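Local coordinates for protein putative alpha/beta hydrolase (Desulfitobacterium hafniense, PDB 4RPC) that is a putative hydrolase of the alpha/beta hydrolase family, whose substrate and reaction are not established, at residues G121-M126 and Y192-K197; A203-L208 and E225-P230; M137-L142 and I177-L182. All blocks are in the same frame, centred on the assembly; numbering follows the deposited sequence.

Contact 1. Residues G121-M126 and Y192-K197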
ATOM      1  N   GLY A 121       5.297  -2.718  -3.335  1.00 26.82           N
ATOM      2  CA  GLY A 121       5.594  -3.413  -2.116  1.00 27.07           C
ATOM      3  C   GLY A 121       7.068  -3.662  -1.996  1.00 29.59           C
ATOM      4  O   GLY A 121       7.762  -3.823  -3.017  1.00 30.31           O
ATOM      5  N   GLN A 122       7.527  -3.669  -0.750  1.00 29.72           N
ATOM      6  CA  GLN A 122       8.927  -3.813  -0.389  1.00 33.22           C
ATOM      7  C   GLN A 122       8.860  -4.771   0.801  1.00 30.87           C
ATOM      8  O   GLN A 122       8.155  -4.496   1.735  1.00 27.39           O
ATOM      9  CB  GLN A 122       9.548  -2.415  -0.039  1.00 39.08           C
ATOM     10  CG  GLN A 122       9.048  -1.648   1.248  1.00 45.62           C
ATOM     11  CD  GLN A 122       7.748  -0.715   1.134  1.00 49.59           C
ATOM     12  OE1 GLN A 122       7.008  -0.522   2.148  1.00 42.62           O
ATOM     13  NE2 GLN A 122       7.483  -0.129  -0.083  1.00 49.53           N
ATOM     14  N   TYR A 123       9.496  -5.943   0.728  1.00 32.81           N
ATOM     15  CA  TYR A 123       9.256  -6.994   1.746  1.00 34.06           C
ATOM     16  C   TYR A 123      10.516  -7.637   2.312  1.00 37.78           C
ATOM     17  O   TYR A 123      10.456  -8.701   2.938  1.00 39.92           O
ATOM     18  CB  TYR A 123       8.367  -8.106   1.192  1.00 33.58           C
ATOM     19  CG  TYR A 123       7.206  -7.632   0.362  1.00 31.94           C
ATOM     20  CD1 TYR A 123       5.945  -7.330   0.949  1.00 30.35           C
ATOM     21  CD2 TYR A 123       7.341  -7.498  -1.005  1.00 32.29           C
ATOM     22  CE1 TYR A 123       4.867  -6.900   0.181  1.00 27.46           C
ATOM     23  CE2 TYR A 123       6.272  -7.031  -1.766  1.00 32.05           C
ATOM     24  CZ  TYR A 123       5.041  -6.747  -1.162  1.00 29.05           C
ATOM     25  OH  TYR A 123       4.016  -6.318  -1.973  1.00 29.44           O
ATOM     26  N   GLU A 124      11.632  -6.967   2.152  1.00 39.91           N
ATOM     27  CA  GLU A 124      12.937  -7.553   2.469  1.00 46.26           C
ATOM     28  C   GLU A 124      13.137  -7.812   3.985  1.00 45.87           C
ATOM     29  O   GLU A 124      13.463  -8.945   4.427  1.00 47.40           O
ATOM     30  CB  GLU A 124      14.022  -6.620   1.944  1.00 50.78           C
ATOM     31  CG  GLU A 124      15.436  -7.082   2.206  1.00 60.79           C
ATOM     32  CD  GLU A 124      15.784  -8.311   1.388  1.00 68.05           C
ATOM     33  OE1 GLU A 124      16.059  -8.174   0.164  1.00 73.06           O
ATOM     34  OE2 GLU A 124      15.763  -9.414   1.971  1.00 71.44           O
ATOM     35  N   GLY A 125      12.977  -6.766   4.772  1.00 29.52           N
ATOM     36  CA  GLY A 125      13.238  -6.833   6.181  1.00 29.71           C
ATOM     37  C   GLY A 125      14.645  -6.401   6.530  1.00 28.76           C
ATOM     38  O   GLY A 125      15.539  -7.178   6.491  1.00 28.86           O
HETATM   39  N   MSE A 126      14.825  -5.150   6.878  1.00 27.79           N
HETATM   40  CA  MSE A 126      16.127  -4.581   7.024  1.00 29.21           C
HETATM   41  C   MSE A 126      16.826  -4.767   8.340  1.00 28.74           C
HETATM   42  O   MSE A 126      17.909  -4.260   8.475  1.00 28.77           O
HETATM   43  CB  MSE A 126      16.067  -3.097   6.877  1.00 30.85           C
HETATM   44  CG  MSE A 126      14.999  -2.579   5.989  1.00 34.41           C
HETATM   45 SE   MSE A 126      15.870  -1.296   4.874  0.67 41.99          SE
HETATM   46  CE  MSE A 126      16.087  -2.779   3.628  1.00 35.17           C
ATOM     47  N   TYR A 192       9.384  -5.290   8.338  1.00 23.81           N
ATOM     48  CA  TYR A 192       8.620  -6.484   7.896  1.00 23.35           C
ATOM     49  C   TYR A 192       9.492  -7.441   7.099  1.00 24.19           C
ATOM     50  O   TYR A 192      10.113  -7.087   6.105  1.00 26.34           O
ATOM     51  CB  TYR A 192       7.421  -6.065   7.079  1.00 22.74           C
ATOM     52  CG  TYR A 192       6.392  -7.160   6.809  1.00 23.29           C
ATOM     53  CD1 TYR A 192       5.764  -7.822   7.848  1.00 23.61           C
ATOM     54  CD2 TYR A 192       6.028  -7.489   5.540  1.00 21.54           C
ATOM     55  CE1 TYR A 192       4.814  -8.799   7.591  1.00 24.72           C
ATOM     56  CE2 TYR A 192       5.104  -8.477   5.274  1.00 22.58           C
ATOM     57  CZ  TYR A 192       4.467  -9.125   6.291  1.00 23.80           C
ATOM     58  OH  TYR A 192       3.510 -10.132   6.025  1.00 24.26           O
ATOM     59  N   ASP A 193       9.546  -8.670   7.525  1.00 25.90           N
ATOM     60  CA  ASP A 193      10.326  -9.660   6.808  1.00 27.67           C
ATOM     61  C   ASP A 193       9.433 -10.816   6.346  1.00 28.48           C
ATOM     62  O   ASP A 193       9.093 -11.713   7.115  1.00 30.27           O
ATOM     63  CB  ASP A 193      11.454 -10.094   7.731  1.00 30.33           C
ATOM     64  CG  ASP A 193      12.426 -11.074   7.095  1.00 33.16           C
ATOM     65  OD1 ASP A 193      12.323 -11.414   5.911  1.00 35.56           O
ATOM     66  OD2 ASP A 193      13.280 -11.547   7.853  1.00 37.29           O
ATOM     67  N   LEU A 194       9.034 -10.771   5.085  1.00 28.70           N
ATOM     68  CA  LEU A 194       8.076 -11.741   4.538  1.00 29.90           C
ATOM     69  C   LEU A 194       8.696 -13.127   4.289  1.00 32.43           C
ATOM     70  O   LEU A 194       8.076 -14.119   4.553  1.00 31.24           O
ATOM     71  CB  LEU A 194       7.510 -11.215   3.227  1.00 29.26           C
ATOM     72  CG  LEU A 194       6.555 -12.108   2.457  1.00 29.38           C
ATOM     73  CD1 LEU A 194       5.422 -12.471   3.377  1.00 28.85           C
ATOM     74  CD2 LEU A 194       6.082 -11.400   1.206  1.00 29.30           C
ATOM     75  N   LYS A 195       9.931 -13.177   3.807  1.00 34.83           N
ATOM     76  CA  LYS A 195      10.598 -14.447   3.543  1.00 38.84           C
ATOM     77  C   LYS A 195      10.623 -15.318   4.781  1.00 37.78           C
ATOM     78  O   LYS A 195      10.381 -16.522   4.677  1.00 34.88           O
ATOM     79  CB  LYS A 195      12.039 -14.219   3.044  1.00 42.94           C
ATOM     80  CG  LYS A 195      12.810 -15.502   2.756  1.00 50.50           C
ATOM     81  CD  LYS A 195      13.563 -15.436   1.425  1.00 55.23           C
ATOM     82  CE  LYS A 195      14.576 -16.567   1.294  1.00 59.74           C
ATOM     83  NZ  LYS A 195      13.955 -17.910   1.543  1.00 61.59           N
ATOM     84  N   ALA A 196      10.883 -14.686   5.934  1.00 34.99           N
ATOM     85  CA  ALA A 196      11.070 -15.390   7.197  1.00 36.67           C
ATOM     86  C   ALA A 196       9.831 -16.109   7.669  1.00 37.48           C
ATOM     87  O   ALA A 196       9.924 -16.993   8.507  1.00 38.10           O
ATOM     88  CB  ALA A 196      11.527 -14.437   8.286  1.00 36.17           C
ATOM     89  N   LYS A 197       8.672 -15.711   7.161  1.00 35.87           N
ATOM     90  CA  LYS A 197       7.427 -16.323   7.572  1.00 36.80           C
ATOM     91  C   LYS A 197       7.183 -17.702   6.964  1.00 37.89           C
ATOM     92  O   LYS A 197       6.405 -18.447   7.490  1.00 37.95           O
ATOM     93  CB  LYS A 197       6.276 -15.413   7.232  1.00 35.71           C
ATOM     94  CG  LYS A 197       6.393 -14.150   8.045  1.00 35.95           C
ATOM     95  CD  LYS A 197       5.187 -13.302   7.898  1.00 34.66           C
ATOM     96  CE  LYS A 197       5.402 -12.022   8.673  1.00 34.35           C
ATOM     97  NZ  LYS A 197       4.921 -12.228  10.047  1.00 36.14           N
TER
HETATM   98  O   HOH W   1      11.523 -10.959   3.009  1.00 36.32           O
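The carbonyl oxygen of Tyr123 is approached by two donors where residues 121-126 meet residues 192-197. One is the backbone N of Leu194, whose bond to Tyr123 O is long and weak at 3.3 Å but almost straight, with an angle of 170° at the hydrogen. The other is water 1, placed 2.5 Å from Tyr123 O, a doubtfully short spacing. The water also accepts from Lys195 N at 2.8 Å and can donate to Asp193 OD1 at 3.0 Å, although more acceptors surround it than it has protons.

Asp193 can take part because its CG lies anti to the backbone N (chi1 -176°), which turns the carboxylate to the water. That same turn brings OD1 to 3.1 Å from Glu124 O, and as both are acceptors no bond joins them.

Next to these polar groups Tyr123 and Leu194 run side by side in the same direction, CB to CB at 3.8 Å. The CD2 methyl of Leu194 leans obliquely on the start of the tyrosine ring. Tyr123 lies on Ala99 and Ser100 of helix 97-108, and Leu194 on its Ile107. Tyr192, just past the end of helix 179-191, sends its hydroxyl to Glu104 instead.

Gly125 suits its position because its CA comes within 3.1 Å of Tyr192 O; a CB would collide with Asp193 CB, and the backbone conformation itself calls for glycine. Next to the tyrosine, Gln122 NE2 bonds to Ser96 OG, probably the nucleophile. The two loops are thus joined by one weak backbone bond, a water shared with the Asp193 carboxylate, and Tyr123-Leu194 packing, with no ion pair; the neighbouring acceptor and Glu124 carboxylate would probably make Asp193 somewhat easier to protonate.

Contact 2. Residues A203-L208 and E225-P230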
ATOM      1  N   ALA A 203      -4.737 -16.447  -2.079  1.00 27.88           N
ATOM      2  CA  ALA A 203      -5.095 -15.361  -2.969  1.00 27.01           C
ATOM      3  C   ALA A 203      -4.337 -15.396  -4.294  1.00 27.81           C
ATOM      4  O   ALA A 203      -3.150 -15.704  -4.325  1.00 27.42           O
ATOM      5  CB  ALA A 203      -4.851 -14.035  -2.285  1.00 24.81           C
ATOM      6  N   ARG A 204      -5.009 -15.040  -5.383  1.00 27.96           N
ATOM      7  CA  ARG A 204      -4.287 -14.749  -6.599  1.00 28.39           C
ATOM      8  C   ARG A 204      -3.590 -13.414  -6.389  1.00 26.77           C
ATOM      9  O   ARG A 204      -4.205 -12.463  -5.952  1.00 25.82           O
ATOM     10  CB  ARG A 204      -5.229 -14.572  -7.754  1.00 30.70           C
ATOM     11  CG  ARG A 204      -4.486 -14.205  -9.026  1.00 34.07           C
ATOM     12  CD  ARG A 204      -5.392 -14.430 -10.236  1.00 39.45           C
ATOM     13  NE  ARG A 204      -6.574 -13.577 -10.106  1.00 42.24           N
ATOM     14  CZ  ARG A 204      -7.611 -13.568 -10.944  1.00 44.00           C
ATOM     15  NH1 ARG A 204      -7.640 -14.363 -12.023  1.00 44.24           N
ATOM     16  NH2 ARG A 204      -8.620 -12.746 -10.685  1.00 42.84           N
ATOM     17  N   VAL A 205      -2.324 -13.334  -6.731  1.00 25.43           N
ATOM     18  CA  VAL A 205      -1.537 -12.143  -6.556  1.00 24.63           C
ATOM     19  C   VAL A 205      -1.305 -11.448  -7.911  1.00 25.41           C
ATOM     20  O   VAL A 205      -0.723 -12.027  -8.870  1.00 25.73           O
ATOM     21  CB  VAL A 205      -0.176 -12.513  -5.944  1.00 24.87           C
ATOM     22  CG1 VAL A 205       0.741 -11.297  -5.913  1.00 25.01           C
ATOM     23  CG2 VAL A 205      -0.348 -13.045  -4.526  1.00 24.59           C
ATOM     24  N   SER A 206      -1.702 -10.188  -7.974  1.00 24.69           N
ATOM     25  CA  SER A 206      -1.349  -9.352  -9.085  1.00 25.76           C
ATOM     26  C   SER A 206      -0.424  -8.235  -8.558  1.00 25.67           C
ATOM     27  O   SER A 206      -0.743  -7.549  -7.560  1.00 25.15           O
ATOM     28  CB  SER A 206      -2.621  -8.785  -9.679  1.00 26.18           C
ATOM     29  OG  SER A 206      -3.601  -9.835  -9.816  1.00 26.64           O
ATOM     30  N   VAL A 207       0.699  -8.041  -9.243  1.00 26.86           N
ATOM     31  CA  VAL A 207       1.668  -6.996  -8.944  1.00 26.61           C
ATOM     32  C   VAL A 207       1.656  -5.860  -9.989  1.00 28.38           C
ATOM     33  O   VAL A 207       1.869  -6.097 -11.211  1.00 27.89           O
ATOM     34  CB  VAL A 207       3.065  -7.614  -8.951  1.00 28.25           C
ATOM     35  CG1 VAL A 207       4.078  -6.712  -8.226  1.00 28.31           C
ATOM     36  CG2 VAL A 207       3.035  -8.976  -8.297  1.00 28.80           C
ATOM     37  N   LEU A 208       1.424  -4.636  -9.528  1.00 28.39           N
ATOM     38  CA  LEU A 208       1.561  -3.463 -10.373  1.00 30.36           C
ATOM     39  C   LEU A 208       2.988  -2.907 -10.205  1.00 32.58           C
ATOM     40  O   LEU A 208       3.485  -2.697  -9.090  1.00 33.38           O
ATOM     41  CB  LEU A 208       0.515  -2.407 -10.073  1.00 29.92           C
ATOM     42  CG  LEU A 208      -0.852  -2.858  -9.595  1.00 30.33           C
ATOM     43  CD1 LEU A 208      -1.928  -1.882 -10.033  1.00 31.10           C
ATOM     44  CD2 LEU A 208      -1.278  -4.263  -9.924  1.00 31.25           C
ATOM     45  N   GLU A 225       6.680 -17.734  -4.922  1.00 42.43           N
ATOM     46  CA  GLU A 225       6.758 -18.925  -4.091  1.00 46.79           C
ATOM     47  C   GLU A 225       5.750 -18.899  -2.942  1.00 46.02           C
ATOM     48  O   GLU A 225       5.397 -19.931  -2.397  1.00 47.88           O
ATOM     49  CB  GLU A 225       8.166 -19.139  -3.560  1.00 52.89           C
ATOM     50  CG  GLU A 225       8.594 -18.223  -2.423  1.00 56.22           C
ATOM     51  CD  GLU A 225      10.071 -18.376  -2.072  1.00 61.84           C
ATOM     52  OE1 GLU A 225      10.686 -19.329  -2.584  1.00 67.67           O
ATOM     53  OE2 GLU A 225      10.622 -17.553  -1.288  1.00 63.14           O
ATOM     54  N   ILE A 226       5.251 -17.731  -2.598  1.00 41.95           N
ATOM     55  CA  ILE A 226       4.217 -17.617  -1.588  1.00 41.45           C
ATOM     56  C   ILE A 226       2.817 -18.004  -2.119  1.00 40.23           C
ATOM     57  O   ILE A 226       2.052 -18.674  -1.413  1.00 39.41           O
ATOM     58  CB  ILE A 226       4.256 -16.192  -0.978  1.00 40.09           C
ATOM     59  CG1 ILE A 226       5.482 -16.125  -0.101  1.00 41.21           C
ATOM     60  CG2 ILE A 226       3.027 -15.856  -0.122  1.00 40.53           C
ATOM     61  CD1 ILE A 226       5.625 -14.807   0.556  1.00 42.15           C
ATOM     62  N   SER A 227       2.469 -17.564  -3.325  1.00 39.21           N
ATOM     63  CA  SER A 227       1.125 -17.824  -3.825  1.00 39.25           C
ATOM     64  C   SER A 227       1.045 -19.311  -4.208  1.00 38.84           C
ATOM     65  O   SER A 227       1.976 -19.837  -4.717  1.00 38.76           O
ATOM     66  CB  SER A 227       0.732 -16.928  -5.009  1.00 37.98           C
ATOM     67  OG  SER A 227      -0.687 -17.061  -5.282  1.00 38.12           O
ATOM     68  N   ARG A 228      -0.063 -19.965  -3.882  1.00 39.77           N
ATOM     69  CA  ARG A 228      -0.383 -21.275  -4.457  1.00 44.26           C
ATOM     70  C   ARG A 228      -0.845 -21.168  -5.932  1.00 42.52           C
ATOM     71  O   ARG A 228      -1.259 -22.164  -6.494  1.00 45.98           O
ATOM     72  CB  ARG A 228      -1.519 -21.958  -3.678  1.00 47.42           C
ATOM     73  CG  ARG A 228      -1.373 -22.010  -2.166  1.00 50.76           C
ATOM     74  CD  ARG A 228      -2.184 -23.163  -1.567  1.00 56.50           C
ATOM     75  NE  ARG A 228      -1.544 -23.713  -0.351  1.00 62.19           N
ATOM     76  CZ  ARG A 228      -1.796 -23.335   0.909  1.00 62.13           C
ATOM     77  NH1 ARG A 228      -2.691 -22.396   1.195  1.00 62.31           N
ATOM     78  NH2 ARG A 228      -1.137 -23.902   1.904  1.00 64.62           N
ATOM     79  N   HIS A 229      -0.862 -19.973  -6.523  1.00 38.91           N
ATOM     80  CA  HIS A 229      -1.266 -19.771  -7.911  1.00 38.97           C
ATOM     81  C   HIS A 229      -0.270 -18.883  -8.626  1.00 37.90           C
ATOM     82  O   HIS A 229       0.447 -18.105  -7.976  1.00 37.73           O
ATOM     83  CB  HIS A 229      -2.674 -19.141  -7.964  1.00 38.88           C
ATOM     84  CG  HIS A 229      -3.689 -19.873  -7.137  1.00 39.25           C
ATOM     85  ND1 HIS A 229      -4.342 -19.301  -6.067  1.00 38.69           N
ATOM     86  CD2 HIS A 229      -4.136 -21.144  -7.204  1.00 41.56           C
ATOM     87  CE1 HIS A 229      -5.154 -20.189  -5.513  1.00 39.70           C
ATOM     88  NE2 HIS A 229      -5.053 -21.311  -6.188  1.00 41.81           N
ATOM     89  N   PRO A 230      -0.206 -18.973  -9.967  1.00 39.50           N
ATOM     90  CA  PRO A 230       0.755 -18.118 -10.675  1.00 39.22           C
ATOM     91  C   PRO A 230       0.434 -16.622 -10.508  1.00 37.22           C
ATOM     92  O   PRO A 230      -0.730 -16.262 -10.311  1.00 35.17           O
ATOM     93  CB  PRO A 230       0.617 -18.563 -12.151  1.00 42.18           C
ATOM     94  CG  PRO A 230       0.097 -19.976 -12.102  1.00 44.01           C
ATOM     95  CD  PRO A 230      -0.802 -20.003 -10.870  1.00 42.59           C
TER
HETATM   96  O   HOH W   2      -1.156 -15.716  -7.671  1.00 26.91           O
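Ser227 and Ala203 meet inside a beta-alpha-beta unit, in which strand 204-210 leads through helix 220-226 to the parallel strand 232-236. The direct hydrogen bond runs from Ser227 OG to Ala203 O, 3.0 Å, arriving at a C=O...donor angle of 158° and tilted 16° from the carbonyl plane. Because OG lies anti to the serine's own backbone N (chi1 -169°), it is brought to Ala203 O at the start of the strand. Ser227 OG in turn accepts from His229 N at 3.2 Å, which makes an ST turn immediately after the helix ends. A serine fits here since one small hydroxyl can both donate across the contact and accept within its own turn.

Solvent supplies the second kind of link. Water 2 donates to Ser227 OG at 2.8 Å and to Pro230 O at 2.7 Å, while accepting from Val205 N at 2.8 Å. Both its protons and a lone pair are thereby used, and the strand's first residues are joined to the turn before strand 232-236 takes over the pairing with Val205.

The apolar share is slight. Val205, facing the turn, brings its CG2 methyl to 4.1 Å from Ser227 CB, and its beta branch also serves the packing against Leu118 and Leu231. The imidazole of His229 lies with its edge toward Ala203 O, its ND1 4.2 Å away, too far for a hydrogen bond.

Contact 3. Residues M137-L142 and I177-L182; sequences MADAFL and ITREAL
In a salt bridge, Arg179 grips Asp139 OD1 side-on with NE and NH2. NE is 2.9 Å from OD1 and meets it nearly along the C-O axis; NH2, 3.1 Å from the same OD1, arrives 35° above the carboxylate plane. Although the two flat groups are turned 39° apart, OD1 stays in the guanidinium plane. NH2 also donates to Asn135, so aspartate and asparagine share this nitrogen. Arginine suits the site because its long chain, with CG anti to the backbone N (chi1 -180°) and extended as far as NE, reaches across to the neighbouring helix. Ala138, with only a methyl, sets its CB over one guanidinium face, 4.2 Å from NH2.

The two helices, 130-145 and 179-191, belong to the helical insertion between strands 112-119 and 204-210, the place where alpha/beta hydrolases commonly carry their cap. Thr178 is the N-cap of the second helix, its OG1 accepting weakly from Ala181 N at 3.3 Å. The carbonyl of Ala138 is satisfied by Leu142 N, while Leu182 CD2 packs on it, 3.5 Å from Ala138 O.

An alanine in place of Arg179 would probably leave the Asp139 carboxylate without its countercharge and take one donor from Asn135 OD1. Leu142 packs across the arginine chain at about a right angle, its CD1 3.7 Å from Arg179 CB. The other methyl, Leu142 CD2, crosses to Ile177 CG2 at 3.9 Å.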
HETATM    1  N   MSE A 137      13.953   8.334   4.783  1.00 22.43           N
HETATM    2  CA  MSE A 137      12.763   8.397   4.016  1.00 24.02           C
HETATM    3  C   MSE A 137      11.756   9.321   4.691  1.00 24.16           C
HETATM    4  O   MSE A 137      11.041  10.032   4.002  1.00 23.34           O
HETATM    5  CB  MSE A 137      12.214   6.993   3.878  1.00 25.25           C
HETATM    6  CG  MSE A 137      13.135   6.177   2.983  1.00 29.28           C
HETATM    7 SE   MSE A 137      13.317   6.942   1.157  0.65 36.21          SE
HETATM    8  CE  MSE A 137      11.396   7.353   0.951  1.00 23.17           C
ATOM      9  N   ALA A 138      11.687   9.316   6.029  1.00 22.42           N
ATOM     10  CA  ALA A 138      10.816  10.244   6.730  1.00 23.11           C
ATOM     11  C   ALA A 138      11.117  11.681   6.350  1.00 23.22           C
ATOM     12  O   ALA A 138      10.189  12.439   5.995  1.00 23.31           O
ATOM     13  CB  ALA A 138      10.890  10.072   8.259  1.00 22.69           C
ATOM     14  N   ASP A 139      12.384  12.069   6.442  1.00 23.08           N
ATOM     15  CA  ASP A 139      12.774  13.415   6.099  1.00 25.48           C
ATOM     16  C   ASP A 139      12.493  13.730   4.626  1.00 26.11           C
ATOM     17  O   ASP A 139      12.034  14.840   4.331  1.00 25.10           O
ATOM     18  CB  ASP A 139      14.251  13.675   6.359  1.00 27.59           C
ATOM     19  CG  ASP A 139      14.614  13.513   7.806  1.00 30.12           C
ATOM     20  OD1 ASP A 139      13.690  13.553   8.664  1.00 31.83           O
ATOM     21  OD2 ASP A 139      15.825  13.319   8.103  1.00 33.04           O
ATOM     22  N   ALA A 140      12.795  12.777   3.727  1.00 24.11           N
ATOM     23  CA  ALA A 140      12.619  12.976   2.297  1.00 25.76           C
ATOM     24  C   ALA A 140      11.146  13.295   2.056  1.00 26.19           C
ATOM     25  O   ALA A 140      10.825  14.290   1.385  1.00 25.18           O
ATOM     26  CB  ALA A 140      13.029  11.726   1.513  1.00 25.18           C
ATOM     27  N   PHE A 141      10.258  12.485   2.637  1.00 25.22           N
ATOM     28  CA  PHE A 141       8.821  12.650   2.364  1.00 27.35           C
ATOM     29  C   PHE A 141       8.266  13.986   2.862  1.00 26.97           C
ATOM     30  O   PHE A 141       7.474  14.618   2.186  1.00 25.39           O
ATOM     31  CB  PHE A 141       8.037  11.501   2.945  1.00 28.72           C
ATOM     32  CG  PHE A 141       7.878  10.333   2.019  1.00 32.72           C
ATOM     33  CD1 PHE A 141       8.607  10.225   0.839  1.00 36.69           C
ATOM     34  CD2 PHE A 141       6.993   9.329   2.337  1.00 36.24           C
ATOM     35  CE1 PHE A 141       8.432   9.151  -0.035  1.00 38.12           C
ATOM     36  CE2 PHE A 141       6.803   8.255   1.478  1.00 41.84           C
ATOM     37  CZ  PHE A 141       7.538   8.160   0.284  1.00 40.03           C
ATOM     38  N   LEU A 142       8.707  14.431   4.037  1.00 25.74           N
ATOM     39  CA  LEU A 142       8.251  15.710   4.552  1.00 25.93           C
ATOM     40  C   LEU A 142       8.804  16.857   3.680  1.00 26.92           C
ATOM     41  O   LEU A 142       8.109  17.843   3.381  1.00 25.02           O
ATOM     42  CB  LEU A 142       8.668  15.897   6.031  1.00 25.43           C
ATOM     43  CG  LEU A 142       7.864  14.979   6.921  1.00 24.55           C
ATOM     44  CD1 LEU A 142       8.494  14.882   8.266  1.00 24.81           C
ATOM     45  CD2 LEU A 142       6.383  15.405   7.022  1.00 25.42           C
ATOM     46  N   ILE A 177       0.461  15.196   8.431  1.00 25.90           N
ATOM     47  CA  ILE A 177       1.169  14.099   9.022  1.00 24.76           C
ATOM     48  C   ILE A 177       2.267  14.684   9.972  1.00 24.13           C
ATOM     49  O   ILE A 177       2.789  15.789   9.754  1.00 23.92           O
ATOM     50  CB  ILE A 177       1.739  13.151   7.981  1.00 24.08           C
ATOM     51  CG1 ILE A 177       2.264  11.858   8.621  1.00 23.44           C
ATOM     52  CG2 ILE A 177       2.860  13.793   7.222  1.00 24.89           C
ATOM     53  CD1 ILE A 177       1.170  10.939   9.127  1.00 24.22           C
ATOM     54  N   THR A 178       2.485  13.993  11.077  1.00 22.17           N
ATOM     55  CA  THR A 178       3.597  14.312  11.944  1.00 21.38           C
ATOM     56  C   THR A 178       4.739  13.409  11.679  1.00 19.73           C
ATOM     57  O   THR A 178       4.571  12.269  11.263  1.00 18.47           O
ATOM     58  CB  THR A 178       3.212  14.191  13.419  1.00 22.17           C
ATOM     59  OG1 THR A 178       2.885  12.829  13.743  1.00 20.42           O
ATOM     60  CG2 THR A 178       2.087  15.105  13.689  1.00 23.00           C
ATOM     61  N   ARG A 179       5.929  13.905  11.932  1.00 20.97           N
ATOM     62  CA  ARG A 179       7.102  13.112  11.688  1.00 22.01           C
ATOM     63  C   ARG A 179       7.092  11.811  12.511  1.00 22.03           C
ATOM     64  O   ARG A 179       7.380  10.708  11.952  1.00 20.33           O
ATOM     65  CB  ARG A 179       8.399  13.907  11.863  1.00 23.48           C
ATOM     66  CG  ARG A 179       9.624  13.026  11.593  1.00 24.29           C
ATOM     67  CD  ARG A 179      10.910  13.813  11.550  1.00 26.50           C
ATOM     68  NE  ARG A 179      12.031  13.051  10.989  1.00 27.57           N
ATOM     69  CZ  ARG A 179      12.707  12.101  11.623  1.00 26.82           C
ATOM     70  NH1 ARG A 179      12.356  11.689  12.833  1.00 27.84           N
ATOM     71  NH2 ARG A 179      13.695  11.488  10.995  1.00 28.76           N
ATOM     72  N   GLU A 180       6.658  11.884  13.770  1.00 23.61           N
ATOM     73  CA  GLU A 180       6.666  10.645  14.564  1.00 25.30           C
ATOM     74  C   GLU A 180       5.782   9.613  13.927  1.00 23.07           C
ATOM     75  O   GLU A 180       6.129   8.474  13.899  1.00 21.15           O
ATOM     76  CB  GLU A 180       6.182  10.824  16.003  1.00 29.81           C
ATOM     77  CG  GLU A 180       7.228  11.058  17.099  1.00 35.74           C
ATOM     78  CD  GLU A 180       8.484  10.193  17.098  1.00 37.91           C
ATOM     79  OE1 GLU A 180       8.453   9.074  17.672  1.00 44.88           O
ATOM     80  OE2 GLU A 180       9.522  10.682  16.574  1.00 40.73           O
ATOM     81  N   ALA A 181       4.615  10.006  13.423  1.00 23.01           N
ATOM     82  CA  ALA A 181       3.671   9.030  12.888  1.00 21.92           C
ATOM     83  C   ALA A 181       4.222   8.386  11.629  1.00 19.96           C
ATOM     84  O   ALA A 181       4.153   7.173  11.415  1.00 19.08           O
ATOM     85  CB  ALA A 181       2.328   9.695  12.617  1.00 23.03           C
ATOM     86  N   LEU A 182       4.805   9.221  10.820  1.00 19.40           N
ATOM     87  CA  LEU A 182       5.422   8.789   9.565  1.00 18.36           C
ATOM     88  C   LEU A 182       6.566   7.876   9.828  1.00 18.32           C
ATOM     89  O   LEU A 182       6.677   6.815   9.208  1.00 17.57           O
ATOM     90  CB  LEU A 182       5.931  10.006   8.810  1.00 18.33           C
ATOM     91  CG  LEU A 182       6.762   9.844   7.559  1.00 18.18           C
ATOM     92  CD1 LEU A 182       5.917   9.064   6.597  1.00 18.00           C
ATOM     93  CD2 LEU A 182       7.103  11.190   6.933  1.00 19.48           C
TER

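In the fold
Contact 1 sits at the root of the helical insertion, joining the loop that leaves strand 112-119 to the one that returns toward strand 204-210; contact 3 pairs two helices farther out in that same excursion. Their centres are about 21 Å apart, with nearest atoms about 8 Å. Contacts 1 and 2 touch directly, Leu194 CG packing closely, 3.4 Å from Ile226 CD1, which ties the insertion's base to the helix of the beta-alpha-beta unit. Contacts 2 and 3 lie on opposite sides of the chain's centre, about 31 Å between centres. Ser96, His241 and Glu213 probably form the catalytic triad; contact 1 reaches Ser96 through Gln122, and Phe141 of contact 3 lies near without touching.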